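Local coordinates for flagellar pocket-related cytoskeletal protein (Trypanosoma brucei, PDB 6SJQ) that is a cytoskeletal protein of the flagellar pocket collar; its N-terminal domain, contained here, adopts a ubiquitin fold with a long structured loop for protein binding, at residues E33-R36 against S37-A41. Numbering follows the deposited sequence. Where two conformers were deposited one is given.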
loop_
_atom_site.group_PDB
_atom_site.type_symbol
_atom_site.label_atom_id
_atom_site.label_comp_id
_atom_site.label_asym_id
_atom_site.label_seq_id
_atom_site.Cartn_x
_atom_site.Cartn_y
_atom_site.Cartn_z
ATOM N N GLU A 33 -5.417 -2.223 -11.412
ATOM C CA GLU A 33 -6.119 -3.114 -10.492
ATOM C C GLU A 33 -5.467 -3.090 -9.103
ATOM O O GLU A 33 -6.155 -2.957 -8.080
ATOM C CB GLU A 33 -6.087 -4.535 -11.064
ATOM C CG GLU A 33 -6.710 -5.622 -10.179
ATOM C CD GLU A 33 -6.518 -7.003 -10.784
ATOM O OE1 GLU A 33 -5.874 -7.076 -11.856
ATOM O OE2 GLU A 33 -6.978 -8.020 -10.199
ATOM N N LEU A 34 -4.144 -3.217 -9.091
ATOM C CA LEU A 34 -3.341 -3.151 -7.868
ATOM C C LEU A 34 -3.558 -1.809 -7.174
ATOM O O LEU A 34 -3.765 -1.750 -5.954
ATOM C CB LEU A 34 -1.849 -3.366 -8.221
ATOM C CG LEU A 34 -0.759 -3.312 -7.137
ATOM C CD1 LEU A 34 -0.337 -1.899 -6.774
ATOM C CD2 LEU A 34 -1.229 -4.068 -5.910
ATOM N N THR A 35 -3.543 -0.731 -7.952
ATOM C CA THR A 35 -3.648 0.603 -7.371
ATOM C C THR A 35 -5.012 0.792 -6.704
ATOM O O THR A 35 -5.107 1.326 -5.582
ATOM C CB THR A 35 -3.437 1.700 -8.427
ATOM O OG1 THR A 35 -2.126 1.589 -8.973
ATOM C CG2 THR A 35 -3.554 3.077 -7.780
ATOM N N ARG A 36 -6.069 0.331 -7.377
ATOM C CA ARG A 36 -7.416 0.439 -6.827
ATOM C C ARG A 36 -7.547 -0.382 -5.542
ATOM O O ARG A 36 -8.149 0.084 -4.556
ATOM C CB ARG A 36 -8.467 -0.007 -7.844
ATOM C CG ARG A 36 -9.887 0.225 -7.336
ATOM C CD ARG A 36 -10.938 -0.474 -8.188
ATOM N NE ARG A 36 -11.566 -1.580 -7.467
ATOM C CZ ARG A 36 -12.690 -2.177 -7.849
ATOM N NH1 ARG A 36 -13.318 -1.777 -8.948
ATOM N NH2 ARG A 36 -13.191 -3.176 -7.133
ATOM N N SER A 37 -6.977 -1.588 -5.549
ATOM C CA SER A 37 -7.004 -2.466 -4.377
ATOM C C SER A 37 -6.247 -1.835 -3.210
ATOM O O SER A 37 -6.725 -1.825 -2.076
ATOM C CB SER A 37 -6.397 -3.827 -4.711
ATOM O OG SER A 37 -6.524 -4.710 -3.608
ATOM N N ALA A 38 -5.064 -1.297 -3.495
ATOM C CA ALA A 38 -4.252 -0.637 -2.472
ATOM C C ALA A 38 -4.912 0.624 -1.907
ATOM O O ALA A 38 -4.921 0.826 -0.703
ATOM C CB ALA A 38 -2.880 -0.304 -3.024
ATOM N N GLU A 39 -5.467 1.465 -2.769
ATOM C CA GLU A 39 -6.135 2.677 -2.282
ATOM C C GLU A 39 -7.346 2.352 -1.412
ATOM O O GLU A 39 -7.611 3.030 -0.411
ATOM C CB GLU A 39 -6.516 3.616 -3.449
ATOM C CG GLU A 39 -5.319 4.291 -4.075
ATOM C CD GLU A 39 -5.697 5.245 -5.189
ATOM O OE1 GLU A 39 -6.806 5.120 -5.750
ATOM O OE2 GLU A 39 -4.869 6.121 -5.515
ATOM N N THR A 40 -8.071 1.303 -1.769
ATOM C CA THR A 40 -9.203 0.882 -0.969
ATOM C C THR A 40 -8.713 0.421 0.407
ATOM O O THR A 40 -9.246 0.861 1.435
ATOM C CB THR A 40 -9.981 -0.255 -1.648
ATOM O OG1 THR A 40 -10.604 0.265 -2.832
ATOM C CG2 THR A 40 -11.054 -0.814 -0.703
ATOM N N ALA A 41 -7.691 -0.435 0.433
ATOM C CA ALA A 41 -7.192 -0.975 1.714
ATOM C C ALA A 41 -6.653 0.131 2.620
ATOM O O ALA A 41 -6.940 0.168 3.817
ATOM C CB ALA A 41 -6.124 -2.025 1.469
HETATM O O HOH W 1 -11.147 -2.377 -4.428
#
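Leu34 and Ala38 sit one turn apart on the buried side of helix 31-49, the single long helix that packs against the mixed beta sheet of this ubiquitin fold. The tight part is here: Ala38 N donates to Leu34 O at 2.8 Å, nearly in line with the carbonyl, and the methyl CB of Ala38 rests 3.4 Å from that same Leu34 O. Leu34 packs its side chain on Phe25 and Ile64, from two different strands.

Next round the helix, the Thr35 and Glu39 side chains leave the backbone next to each other and head out in a common direction. Glu39 starts with CG beside its own backbone N (chi1 -72°), which lays CG 3.3 Å from Thr35 O, the acceptor for Glu39 N. Farther out, Thr35 CG2 meets the carboxylate carbon CD of Glu39 at 4.0 Å. Their polar ends part: Thr35 OG1 bonds back to Ile31 O, and Glu39 OE2 bonds to Ser61 OG on a neighbouring loop.

The exposed Arg36 and Thr40 make a looser pair. Arg36 leaves the helix with CG anti to its N (chi1 -175°), and its guanidinium reaches Thr40 through one water, which accepts from Arg36 NE at 3.2 Å and hydrogen-bonds to Thr40 OG1 at 3.1 Å.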